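Local coordinates for viral protein F93 (Sulfolobus turreted icosahedral virus, PDB 2CO5) that probably binds DNA through a winged-helix fold and forms a two-chain assembly that can be linked by an interchain disulfide bond, at residues 60-65 and 69-74; 13-18 and 52-57; 29-34 and 45-50; 17-22 and 76-81. All coordinates share one frame; numbering follows the deposited sequence.

Contact 1. Residues 60-65 and 69-74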
loop_
_atom_site.group_PDB
_atom_site.type_symbol
_atom_site.label_atom_id
_atom_site.label_comp_id
_atom_site.label_asym_id
_atom_site.label_seq_id
_atom_site.Cartn_x
_atom_site.Cartn_y
_atom_site.Cartn_z
ATOM N N LEU B 60 11.630 14.321 1.563
ATOM C CA LEU B 60 12.085 14.840 2.845
ATOM C C LEU B 60 13.342 15.676 2.644
ATOM O O LEU B 60 14.030 15.558 1.619
ATOM C CB LEU B 60 12.400 13.698 3.817
ATOM C CG LEU B 60 11.238 12.845 4.316
ATOM C CD1 LEU B 60 11.757 11.781 5.280
ATOM C CD2 LEU B 60 10.187 13.713 4.987
ATOM N N ARG B 61 13.622 16.519 3.634
ATOM C CA ARG B 61 14.890 17.236 3.756
ATOM C C ARG B 61 15.485 16.924 5.122
ATOM O O ARG B 61 14.751 16.734 6.093
ATOM C CB ARG B 61 14.680 18.748 3.617
ATOM C CG ARG B 61 15.741 19.612 4.328
ATOM C CD ARG B 61 15.763 21.063 3.869
ATOM N NE ARG B 61 15.025 21.972 4.750
ATOM C CZ ARG B 61 13.718 22.222 4.678
ATOM N NH1 ARG B 61 12.950 21.618 3.772
ATOM N NH2 ARG B 61 13.171 23.099 5.521
ATOM N N GLU B 62 16.815 16.898 5.194
ATOM C CA GLU B 62 17.518 16.640 6.441
ATOM C C GLU B 62 18.475 17.787 6.740
ATOM O O GLU B 62 19.296 18.145 5.899
ATOM C CB GLU B 62 18.290 15.331 6.330
ATOM C CG GLU B 62 18.694 14.713 7.655
ATOM C CD GLU B 62 19.430 13.395 7.464
ATOM O OE1 GLU B 62 20.569 13.416 6.946
ATOM O OE2 GLU B 62 18.868 12.338 7.828
ATOM N N GLU B 63 18.350 18.377 7.925
ATOM C CA GLU B 63 19.320 19.363 8.396
ATOM C C GLU B 63 20.048 18.827 9.617
ATOM O O GLU B 63 19.432 18.292 10.543
ATOM C CB GLU B 63 18.655 20.701 8.740
ATOM C CG GLU B 63 18.309 21.561 7.529
ATOM C CD GLU B 63 18.041 23.017 7.889
ATOM O OE1 GLU B 63 18.871 23.629 8.599
ATOM O OE2 GLU B 63 17.005 23.557 7.451
ATOM N N GLU B 64 21.366 18.983 9.606
ATOM C CA GLU B 64 22.198 18.594 10.726
ATOM C C GLU B 64 22.026 19.605 11.857
ATOM O O GLU B 64 22.260 20.801 11.662
ATOM C CB GLU B 64 23.666 18.537 10.286
ATOM C CG GLU B 64 24.596 17.887 11.295
ATOM C CD GLU B 64 24.273 16.423 11.504
ATOM O OE1 GLU B 64 24.404 15.647 10.536
ATOM O OE2 GLU B 64 23.882 16.053 12.633
ATOM N N ALA B 65 21.607 19.128 13.029
ATOM C CA ALA B 65 21.500 19.975 14.222
ATOM C C ALA B 65 22.270 19.351 15.390
ATOM O O ALA B 65 22.486 18.137 15.403
ATOM C CB ALA B 65 20.048 20.186 14.595
ATOM N N LYS B 69 19.896 14.890 13.971
ATOM C CA LYS B 69 19.452 15.361 12.662
ATOM C C LYS B 69 17.945 15.629 12.702
ATOM O O LYS B 69 17.210 14.963 13.432
ATOM C CB LYS B 69 19.774 14.330 11.575
ATOM C CG LYS B 69 21.240 13.889 11.534
ATOM C CD LYS B 69 21.501 12.914 10.398
ATOM C CE LYS B 69 22.857 12.239 10.547
ATOM N NZ LYS B 69 23.148 11.292 9.432
ATOM N N VAL B 70 17.499 16.622 11.939
ATOM C CA VAL B 70 16.082 16.961 11.853
ATOM C C VAL B 70 15.566 16.675 10.455
ATOM O O VAL B 70 16.181 17.074 9.462
ATOM C CB VAL B 70 15.811 18.445 12.178
ATOM C CG1 VAL B 70 14.328 18.759 11.978
ATOM C CG2 VAL B 70 16.248 18.778 13.602
ATOM N N LEU B 71 14.434 15.973 10.389
ATOM C CA LEU B 71 13.744 15.723 9.130
ATOM C C LEU B 71 12.703 16.815 8.887
ATOM O O LEU B 71 12.039 17.274 9.815
ATOM C CB LEU B 71 13.075 14.341 9.131
ATOM C CG LEU B 71 14.006 13.127 9.156
ATOM C CD1 LEU B 71 13.200 11.829 9.242
ATOM C CD2 LEU B 71 14.933 13.122 7.925
ATOM N N PHE B 72 12.594 17.229 7.629
ATOM C CA PHE B 72 11.587 18.178 7.186
ATOM C C PHE B 72 10.852 17.592 5.992
ATOM O O PHE B 72 11.470 16.968 5.126
ATOM C CB PHE B 72 12.232 19.488 6.756
ATOM C CG PHE B 72 12.914 20.231 7.871
ATOM C CD1 PHE B 72 14.241 19.969 8.186
ATOM C CD2 PHE B 72 12.235 21.201 8.592
ATOM C CE1 PHE B 72 14.877 20.647 9.211
ATOM C CE2 PHE B 72 12.871 21.896 9.617
ATOM C CZ PHE B 72 14.196 21.606 9.926
ATOM N N LEU B 73 9.538 17.809 5.950
ATOM C CA LEU B 73 8.729 17.478 4.789
ATOM C C LEU B 73 8.724 18.680 3.839
ATOM O O LEU B 73 8.335 19.767 4.218
ATOM C CB LEU B 73 7.299 17.127 5.228
ATOM C CG LEU B 73 6.385 16.450 4.205
ATOM C CD1 LEU B 73 6.930 15.094 3.811
ATOM C CD2 LEU B 73 4.984 16.310 4.764
ATOM N N THR B 74 9.164 18.473 2.604
ATOM C CA THR B 74 9.199 19.529 1.600
ATOM C C THR B 74 7.834 19.731 0.953
ATOM O O THR B 74 6.915 18.938 1.161
ATOM C CB THR B 74 10.194 19.184 0.473
ATOM O OG1 THR B 74 9.720 18.031 -0.249
ATOM C CG2 THR B 74 11.585 18.913 1.046
#

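Contact 2. Residues 13-18 and 52-57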
loop_
_atom_site.group_PDB
_atom_site.type_symbol
_atom_site.label_atom_id
_atom_site.label_comp_id
_atom_site.label_asym_id
_atom_site.label_seq_id
_atom_site.Cartn_x
_atom_site.Cartn_y
_atom_site.Cartn_z
ATOM N N ILE B 13 3.045 5.824 5.985
ATOM C CA ILE B 13 3.197 5.971 7.419
ATOM C C ILE B 13 4.287 6.982 7.793
ATOM O O ILE B 13 4.077 7.818 8.670
ATOM C CB ILE B 13 3.477 4.610 8.077
ATOM C CG1 ILE B 13 2.193 3.786 8.110
ATOM C CG2 ILE B 13 4.021 4.801 9.468
ATOM C CD1 ILE B 13 2.413 2.331 8.403
ATOM N N ILE B 14 5.439 6.915 7.125
ATOM C CA ILE B 14 6.523 7.869 7.368
ATOM C C ILE B 14 6.065 9.305 7.094
ATOM O O ILE B 14 6.255 10.190 7.931
ATOM C CB ILE B 14 7.771 7.565 6.507
ATOM C CG1 ILE B 14 8.475 6.294 7.015
ATOM C CG2 ILE B 14 8.729 8.748 6.531
ATOM C CD1 ILE B 14 9.568 5.775 6.100
ATOM N N LEU B 15 5.468 9.526 5.926
ATOM C CA LEU B 15 4.967 10.858 5.543
ATOM C C LEU B 15 3.864 11.365 6.474
ATOM O O LEU B 15 3.785 12.559 6.761
ATOM C CB LEU B 15 4.458 10.846 4.092
ATOM C CG LEU B 15 5.451 11.238 2.989
ATOM C CD1 LEU B 15 6.865 10.859 3.353
ATOM C CD2 LEU B 15 5.053 10.646 1.636
ATOM N N LYS B 16 3.007 10.455 6.931
ATOM C CA LYS B 16 1.899 10.822 7.808
ATOM C C LYS B 16 2.413 11.281 9.172
ATOM O O LYS B 16 1.866 12.220 9.757
ATOM C CB LYS B 16 0.922 9.648 7.955
ATOM C CG LYS B 16 -0.310 9.905 8.851
ATOM C CD LYS B 16 -1.178 11.022 8.336
ATOM C CE LYS B 16 -2.438 11.189 9.188
ATOM N NZ LYS B 16 -3.131 12.474 8.890
ATOM N N VAL B 17 3.456 10.616 9.670
ATOM C CA VAL B 17 4.068 10.970 10.957
ATOM C C VAL B 17 4.742 12.349 10.893
ATOM O O VAL B 17 4.700 13.110 11.861
ATOM C CB VAL B 17 5.058 9.874 11.439
ATOM C CG1 VAL B 17 6.006 10.404 12.521
ATOM C CG2 VAL B 17 4.289 8.673 11.959
ATOM N N LEU B 18 5.339 12.670 9.748
ATOM C CA LEU B 18 5.860 14.020 9.496
ATOM C C LEU B 18 4.754 15.082 9.503
ATOM O O LEU B 18 4.856 16.074 10.218
ATOM C CB LEU B 18 6.633 14.067 8.173
ATOM C CG LEU B 18 8.145 13.866 8.305
ATOM C CD1 LEU B 18 8.780 15.135 8.846
ATOM C CD2 LEU B 18 8.466 12.668 9.194
ATOM N N ASP B 52 16.282 7.415 3.589
ATOM C CA ASP B 52 17.332 7.873 2.672
ATOM C C ASP B 52 16.768 8.123 1.288
ATOM O O ASP B 52 17.055 9.145 0.671
ATOM C CB ASP B 52 18.475 6.859 2.579
ATOM C CG ASP B 52 19.363 6.848 3.814
ATOM O OD1 ASP B 52 19.257 7.769 4.655
ATOM O OD2 ASP B 52 20.179 5.908 3.941
ATOM N N SER B 53 15.963 7.187 0.802
ATOM C CA SER B 53 15.356 7.314 -0.523
ATOM C C SER B 53 14.519 8.585 -0.600
ATOM O O SER B 53 14.632 9.342 -1.559
ATOM C CB SER B 53 14.512 6.074 -0.856
ATOM O OG SER B 53 15.347 4.938 -1.054
ATOM N N LEU B 54 13.702 8.823 0.428
ATOM C CA LEU B 54 12.860 10.028 0.509
ATOM C C LEU B 54 13.686 11.312 0.519
ATOM O O LEU B 54 13.329 12.284 -0.140
ATOM C CB LEU B 54 11.967 9.989 1.764
ATOM C CG LEU B 54 10.585 9.317 1.697
ATOM C CD1 LEU B 54 10.404 8.418 0.499
ATOM C CD2 LEU B 54 10.313 8.555 2.987
ATOM N N ILE B 55 14.780 11.303 1.278
ATOM C CA ILE B 55 15.687 12.449 1.370
ATOM C C ILE B 55 16.400 12.716 0.050
ATOM O O ILE B 55 16.500 13.865 -0.386
ATOM C CB ILE B 55 16.745 12.244 2.483
ATOM C CG1 ILE B 55 16.085 12.369 3.862
ATOM C CG2 ILE B 55 17.889 13.252 2.335
ATOM C CD1 ILE B 55 17.005 12.065 5.025
ATOM N N ASP B 56 16.908 11.659 -0.580
ATOM C CA ASP B 56 17.650 11.819 -1.830
ATOM C C ASP B 56 16.708 12.196 -2.987
ATOM O O ASP B 56 17.152 12.792 -3.963
ATOM C CB ASP B 56 18.452 10.552 -2.181
ATOM C CG ASP B 56 19.478 10.176 -1.123
ATOM O OD1 ASP B 56 19.902 11.054 -0.348
ATOM O OD2 ASP B 56 19.866 8.985 -1.073
ATOM N N ASP B 57 15.419 11.853 -2.867
ATOM C CA ASP B 57 14.388 12.238 -3.851
ATOM C C ASP B 57 13.658 13.550 -3.501
ATOM O O ASP B 57 12.653 13.894 -4.131
ATOM C CB ASP B 57 13.351 11.114 -3.991
ATOM C CG ASP B 57 12.439 11.291 -5.204
ATOM O OD1 ASP B 57 12.932 11.680 -6.281
ATOM O OD2 ASP B 57 11.224 11.029 -5.085
#

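Contact 3. Residues 29-34 and 45-50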
loop_
_atom_site.group_PDB
_atom_site.type_symbol
_atom_site.label_atom_id
_atom_site.label_comp_id
_atom_site.label_asym_id
_atom_site.label_seq_id
_atom_site.Cartn_x
_atom_site.Cartn_y
_atom_site.Cartn_z
ATOM N N ARG B 29 13.498 10.192 16.558
ATOM C CA ARG B 29 12.187 9.957 17.142
ATOM C C ARG B 29 11.209 9.283 16.185
ATOM O O ARG B 29 10.148 8.844 16.611
ATOM C CB ARG B 29 11.619 11.276 17.671
ATOM C CG ARG B 29 12.278 11.678 18.983
ATOM C CD ARG B 29 12.154 13.141 19.314
ATOM N NE ARG B 29 13.019 13.467 20.453
ATOM C CZ ARG B 29 13.051 14.636 21.089
ATOM N NH1 ARG B 29 12.264 15.640 20.717
ATOM N NH2 ARG B 29 13.884 14.799 22.111
ATOM N N LEU B 30 11.575 9.177 14.909
ATOM C CA LEU B 30 10.656 8.662 13.894
ATOM C C LEU B 30 10.180 7.252 14.211
ATOM O O LEU B 30 8.991 6.974 14.140
ATOM C CB LEU B 30 11.308 8.693 12.504
ATOM C CG LEU B 30 10.471 8.151 11.342
ATOM C CD1 LEU B 30 9.118 8.857 11.250
ATOM C CD2 LEU B 30 11.247 8.279 10.039
ATOM N N ARG B 31 11.107 6.366 14.564
ATOM C CA ARG B 31 10.761 4.961 14.801
ATOM C C ARG B 31 9.764 4.835 15.954
ATOM O O ARG B 31 8.753 4.143 15.835
ATOM C CB ARG B 31 12.019 4.121 15.082
ATOM C CG ARG B 31 11.747 2.620 15.088
ATOM C CD ARG B 31 12.997 1.774 15.347
ATOM N NE ARG B 31 12.619 0.385 15.622
ATOM C CZ ARG B 31 13.466 -0.606 15.895
ATOM N NH1 ARG B 31 14.779 -0.401 15.927
ATOM N NH2 ARG B 31 12.994 -1.817 16.134
ATOM N N SER B 32 10.062 5.515 17.062
ATOM C CA SER B 32 9.181 5.547 18.230
ATOM C C SER B 32 7.807 6.116 17.899
ATOM O O SER B 32 6.793 5.569 18.317
ATOM C CB SER B 32 9.807 6.393 19.339
ATOM O OG SER B 32 11.016 5.817 19.780
ATOM N N GLU B 33 7.788 7.226 17.164
ATOM C CA GLU B 33 6.546 7.881 16.757
ATOM C C GLU B 33 5.644 6.932 15.982
ATOM O O GLU B 33 4.453 6.836 16.253
ATOM C CB GLU B 33 6.849 9.105 15.885
ATOM C CG GLU B 33 7.197 10.352 16.657
ATOM C CD GLU B 33 6.008 10.907 17.420
ATOM O OE1 GLU B 33 4.996 11.269 16.778
ATOM O OE2 GLU B 33 6.094 10.980 18.661
ATOM N N ILE B 34 6.225 6.247 15.005
ATOM C CA ILE B 34 5.509 5.256 14.210
ATOM C C ILE B 34 4.943 4.148 15.094
ATOM O O ILE B 34 3.785 3.749 14.935
ATOM C CB ILE B 34 6.430 4.632 13.145
ATOM C CG1 ILE B 34 6.738 5.649 12.047
ATOM C CG2 ILE B 34 5.794 3.391 12.536
ATOM C CD1 ILE B 34 7.873 5.212 11.126
ATOM N N GLY B 45 17.131 -1.414 9.938
ATOM C CA GLY B 45 17.638 -1.834 8.640
ATOM C C GLY B 45 16.637 -1.670 7.508
ATOM O O GLY B 45 17.029 -1.668 6.346
ATOM N N VAL B 46 15.350 -1.546 7.847
ATOM C CA VAL B 46 14.303 -1.273 6.865
ATOM C C VAL B 46 13.945 0.209 6.835
ATOM O O VAL B 46 13.791 0.783 5.762
ATOM C CB VAL B 46 13.030 -2.096 7.142
ATOM C CG1 VAL B 46 11.893 -1.694 6.183
ATOM C CG2 VAL B 46 13.330 -3.585 7.020
ATOM N N LEU B 47 13.833 0.828 8.006
ATOM C CA LEU B 47 13.357 2.205 8.100
ATOM C C LEU B 47 14.293 3.225 7.479
ATOM O O LEU B 47 13.868 4.033 6.662
ATOM C CB LEU B 47 13.127 2.591 9.562
ATOM C CG LEU B 47 12.538 3.981 9.815
ATOM C CD1 LEU B 47 11.116 4.068 9.272
ATOM C CD2 LEU B 47 12.574 4.295 11.302
ATOM N N TYR B 48 15.562 3.208 7.879
ATOM C CA TYR B 48 16.467 4.288 7.490
ATOM C C TYR B 48 16.793 4.320 5.996
ATOM O O TYR B 48 16.954 5.399 5.440
ATOM C CB TYR B 48 17.719 4.303 8.365
ATOM C CG TYR B 48 17.383 4.669 9.797
ATOM C CD1 TYR B 48 16.964 5.953 10.123
ATOM C CD2 TYR B 48 17.444 3.725 10.814
ATOM C CE1 TYR B 48 16.632 6.295 11.431
ATOM C CE2 TYR B 48 17.113 4.053 12.122
ATOM C CZ TYR B 48 16.711 5.342 12.427
ATOM O OH TYR B 48 16.388 5.676 13.725
ATOM N N PRO B 49 16.902 3.149 5.342
ATOM C CA PRO B 49 16.942 3.148 3.876
ATOM C C PRO B 49 15.733 3.788 3.203
ATOM O O PRO B 49 15.906 4.468 2.189
ATOM C CB PRO B 49 17.034 1.654 3.532
ATOM C CG PRO B 49 17.726 1.079 4.681
ATOM C CD PRO B 49 17.120 1.796 5.871
ATOM N N LEU B 50 14.529 3.568 3.745
ATOM C CA LEU B 50 13.322 4.242 3.235
ATOM C C LEU B 50 13.450 5.752 3.391
ATOM O O LEU B 50 13.133 6.507 2.477
ATOM C CB LEU B 50 12.053 3.760 3.958
ATOM C CG LEU B 50 11.623 2.301 3.763
ATOM C CD1 LEU B 50 10.384 1.998 4.614
ATOM C CD2 LEU B 50 11.368 1.966 2.295
HETATM O O HOH W 1 13.992 7.016 14.292
#

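Contact 4. Residues 17-22 and 76-81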
loop_
_atom_site.group_PDB
_atom_site.type_symbol
_atom_site.label_atom_id
_atom_site.label_comp_id
_atom_site.label_asym_id
_atom_site.label_seq_id
_atom_site.Cartn_x
_atom_site.Cartn_y
_atom_site.Cartn_z
ATOM N N VAL B 17 3.456 10.616 9.670
ATOM C CA VAL B 17 4.068 10.970 10.957
ATOM C C VAL B 17 4.742 12.349 10.893
ATOM O O VAL B 17 4.700 13.110 11.861
ATOM C CB VAL B 17 5.058 9.874 11.439
ATOM C CG1 VAL B 17 6.006 10.404 12.521
ATOM C CG2 VAL B 17 4.289 8.673 11.959
ATOM N N LEU B 18 5.339 12.670 9.748
ATOM C CA LEU B 18 5.860 14.020 9.496
ATOM C C LEU B 18 4.754 15.082 9.503
ATOM O O LEU B 18 4.856 16.074 10.218
ATOM C CB LEU B 18 6.633 14.067 8.173
ATOM C CG LEU B 18 8.145 13.866 8.305
ATOM C CD1 LEU B 18 8.780 15.135 8.846
ATOM C CD2 LEU B 18 8.466 12.668 9.194
ATOM N N VAL B 19 3.704 14.865 8.715
ATOM C CA VAL B 19 2.549 15.778 8.667
ATOM C C VAL B 19 1.900 15.954 10.046
ATOM O O VAL B 19 1.558 17.067 10.443
ATOM C CB VAL B 19 1.483 15.281 7.662
ATOM C CG1 VAL B 19 0.176 16.060 7.808
ATOM C CG2 VAL B 19 2.013 15.378 6.246
ATOM N N ILE B 20 1.736 14.843 10.758
ATOM C CA ILE B 20 1.251 14.838 12.145
ATOM C C ILE B 20 2.069 15.755 13.061
ATOM O O ILE B 20 1.517 16.424 13.932
ATOM C CB ILE B 20 1.275 13.395 12.724
ATOM C CG1 ILE B 20 -0.019 12.653 12.383
ATOM C CG2 ILE B 20 1.463 13.410 14.222
ATOM C CD1 ILE B 20 0.006 11.160 12.747
ATOM N N ASN B 21 3.387 15.770 12.857
ATOM C CA ASN B 21 4.304 16.566 13.669
ATOM C C ASN B 21 4.654 17.900 13.009
ATOM O O ASN B 21 5.732 18.447 13.233
ATOM C CB ASN B 21 5.572 15.754 13.961
ATOM C CG ASN B 21 5.328 14.629 14.954
ATOM O OD1 ASN B 21 5.265 14.858 16.160
ATOM N ND2 ASN B 21 5.186 13.405 14.447
ATOM N N GLY B 22 3.733 18.425 12.203
ATOM C CA GLY B 22 3.907 19.721 11.557
ATOM C C GLY B 22 5.049 19.792 10.558
ATOM O O GLY B 22 5.738 20.809 10.488
ATOM N N LYS B 76 7.282 19.343 -2.178
ATOM C CA LYS B 76 7.177 18.151 -3.020
ATOM C C LYS B 76 6.617 16.969 -2.214
ATOM O O LYS B 76 5.782 16.202 -2.712
ATOM C CB LYS B 76 8.547 17.793 -3.613
ATOM C CG LYS B 76 8.557 16.548 -4.517
ATOM C CD LYS B 76 9.955 16.250 -5.072
ATOM C CE LYS B 76 9.970 14.939 -5.850
ATOM N NZ LYS B 76 11.227 14.733 -6.630
ATOM N N GLY B 77 7.086 16.831 -0.975
ATOM C CA GLY B 77 6.669 15.747 -0.097
ATOM C C GLY B 77 5.248 15.869 0.400
ATOM O O GLY B 77 4.552 14.867 0.540
ATOM N N MET B 78 4.818 17.094 0.689
ATOM C CA MET B 78 3.433 17.338 1.090
ATOM C C MET B 78 2.491 16.972 -0.052
ATOM O O MET B 78 1.449 16.355 0.174
ATOM C CB MET B 78 3.235 18.805 1.491
ATOM C CG MET B 78 1.825 19.161 1.984
ATOM S SD MET B 78 1.243 18.271 3.452
ATOM C CE MET B 78 -0.396 18.971 3.626
ATOM N N LYS B 79 2.864 17.354 -1.275
ATOM C CA LYS B 79 2.089 17.003 -2.466
ATOM C C LYS B 79 2.035 15.485 -2.667
ATOM O O LYS B 79 1.000 14.955 -3.060
ATOM C CB LYS B 79 2.663 17.682 -3.716
ATOM C CG LYS B 79 1.801 17.525 -4.968
ATOM C CD LYS B 79 2.302 18.394 -6.114
ATOM C CE LYS B 79 1.434 18.232 -7.357
ATOM N NZ LYS B 79 1.852 19.134 -8.462
ATOM N N GLU B 80 3.142 14.795 -2.399
ATOM C CA GLU B 80 3.178 13.329 -2.488
ATOM C C GLU B 80 2.314 12.678 -1.418
ATOM O O GLU B 80 1.631 11.686 -1.686
ATOM C CB GLU B 80 4.614 12.806 -2.369
ATOM C CG GLU B 80 4.755 11.276 -2.490
ATOM C CD GLU B 80 4.383 10.748 -3.867
ATOM O OE1 GLU B 80 4.799 11.358 -4.877
ATOM O OE2 GLU B 80 3.687 9.714 -3.943
ATOM N N PHE B 81 2.346 13.232 -0.209
ATOM C CA PHE B 81 1.512 12.734 0.885
ATOM C C PHE B 81 0.032 12.836 0.530
ATOM O O PHE B 81 -0.736 11.898 0.751
ATOM C CB PHE B 81 1.784 13.508 2.182
ATOM C CG PHE B 81 0.757 13.260 3.257
ATOM C CD1 PHE B 81 0.730 12.056 3.943
ATOM C CD2 PHE B 81 -0.200 14.225 3.562
ATOM C CE1 PHE B 81 -0.226 11.818 4.928
ATOM C CE2 PHE B 81 -1.156 13.994 4.545
ATOM C CZ PHE B 81 -1.169 12.790 5.228
#

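Contact 1. Residues 60-65 and 69-74
Arg61 N donates to Phe72 O at 2.7 Å with 163° at the hydrogen, and Phe72 N returns a bond of the same length to Arg61 O. This reciprocal pair makes Arg61 and Phe72 a hydrogen-bonded pair of an antiparallel ladder; Glu63 and Val70 form the next one, Val70 N reaching Glu63 O at 2.9 Å. The intervening non-hydrogen-bonded pair, Glu62 with Leu71, adds a Glu62 CA-H...O contact to Val70 O.

On the face carrying Arg61, Glu63, Val70 and Phe72, the guanidinium lies flat over the phenyl ring, planes 7° apart and centres 4.4 Å apart. The cation-pi contact is off-centre, since Arg61 CZ stands 33° from the normal of the Phe72 ring; Arg61 NH2 is over Phe72 CG, while Phe72 CB sits above the guanidinium. A bend at chi3 turns the Arg61 group onto the ring. Glu63 comes to the CE1 corner of the same ring, and its OE2 lies in the guanidinium plane, a long salt bridge at 3.7 Å from Arg61 NE.

On the opposite face of the sheet, Leu60 CD2 packs on Leu73 CD1 at 3.7 Å. Farther out, the Lys69 chain runs against the Glu62 carboxylate, with Lys69 CD 3.6 Å from Glu62 OE1; the firmer charge partner of Glu62 is Lys27. Leu60 and Leu71 also touch helix 44-56, placing this leucine-bearing face over the helices, whereas Arg61 and Glu63 are exposed on the other. The two strands and the loop between them form the beta hairpin that is the wing of a winged-helix domain.

Contact 2. Residues 13-18 and 52-57
With chi1 at -71°, Ile14 holds CG2 anti to the backbone N, and this branch is the one that meets Leu54. Leu15 and Leu54 both have first torsions displaced from the usual staggered position and small second torsions, 31° in Leu15 and 16° in Leu54. In this arrangement a single methyl, Leu54 CD2, faces two neighbours on helix 9-20.

Ile14 CG2 lies 3.9 Å from Leu54 CD2, and Leu15 CD1 lies 4.2 Å from the same Leu54 CD2. The CB atoms of Ile14 and Leu54 point toward the opposing segment, whereas Leu15 brings only the end of its side chain closer. The nearest pair of alpha carbons, Leu15 CA and Leu54 CA, is 9.4 Å apart, so side-chain methyls bridge the helices here. No hydrogen bond crosses between the segments, and all three touching residues are buried, with 100 Å² buried between the segments.

Other elements close around this small apolar cluster. Leu54 also packs on Leu60 of strand 60-63 and on Tyr6, while Leu15 touches Phe81 and Leu84 of helix 75-92. The centre of the contact is about 3 Å from the centre of the chain. It joins helix 9-20 to the C-terminal part of helix 44-56 in the central hydrophobic core of the winged-helix fold.

Contact 3. Residues 29-34 and 45-50
Apolar packing centres on Leu47, whose two methyls take different partners. Leu47 CD1 meets Ile34 CD1 at 3.9 Å and, more loosely, Leu30 CD2 at 4.3 Å; the Ile34 and Leu47 side chains run alongside one another, pointing opposite ways. Leu47 CD2 instead rests on the root of Arg31, 3.8 Å from Arg31 CB, with Arg31 CA also close. A chi1 of -176° sets Leu47 CG anti to its own N and carries this fork toward helix 30-38. Leu30, Ile34 and Leu47 are all buried.

Polar contact across the two segments runs through water. One water molecule accepts from Arg31 N at 3.0 Å and is hydrogen-bonded to Tyr48 OH at 2.8 Å. It thereby links the first turn of helix 30-38, where the N-H groups have no preceding helical carbonyls to bind, to the end of the Tyr48 side chain.

Charge interactions belong to the far end of Arg31. Its chain extends from CG to NE, carrying the guanidinium beyond the apolar contact, where NH1 forms a salt bridge with Asp44 at the start of helix 44-56; a longer, weak ion pair joins NH2 to Asp41.

The short helical segments make an angle of 112° and their axes approach to 11.6 Å, as in the helix-turn-helix unit of a winged-helix domain, in which helix 44-56 would be the probable recognition helix. Ile42 in the connecting loop touches both Ile34 and Leu47, helix 9-20 packs on Leu30 and Ile34, and Leu25 of strand 24-26 meets Leu30.

Contact 4. Residues 17-22 and 76-81
A methyl group seated over an aromatic face is the distinctive feature: Val19 CG2 is 3.8 Å from the centroid of the Phe81 ring and 17° off its normal, a CH-pi contact. The methyl stands above the ring but is displaced from the ring centre toward Phe81 CD2, its nearest ring atom at 3.7 Å. Val19 CG1 reaches the same side chain less closely, 4.1 Å from Phe81 CE2.

Phe81 has CG anti to the backbone N, chi1 167°, which extends the ring toward helix 9-20, where Val19 faces it. Met78, one turn earlier, bends at chi2 (60°) and brings SD to 4.1 Å from Val19 CG2. That one methyl therefore touches both a ring and a sulfur. Phe81 also packs on Leu15 and Lys16, so the aromatic side chain rests against helix 9-20.

Just beyond Val19 the helix ends. Asn21 ND2 and Asn21 N both donate to Val17 O, from opposite faces of its carbonyl plane, and ND2 has a further partner in Glu33. Gly22, with positive phi, is the C-prime residue of a Schellman C-capping motif, Gly22 N bonding to Val19 O and Ser23 N to Leu18 O, which ends helix 9-20 before strand 24-26, where helix 75-92 packs against it in the winged-helix fold.

Overall arrangement
From the N terminus, helix 9-20 supplies one side of both contact 2 and contact 4, which share Val17 and Leu18. Helix 30-38 then meets helix 44-56 in contact 3, closing a short loop that lies within the longer one closed by contact 2. Contact 1 follows in series after contact 2, as the chain leaves helix 44-56 and folds strands 60-63 and 70-73 together. Contact 4 brings helix 75-92 back to helix 9-20, its loop enclosing contacts 1 and 3. Contacts 3 and 4 lie on opposite sides of the chain's centre, with contact 2 near the middle; Leu60 backs onto Leu54 and Leu18, tying the hairpin to this core.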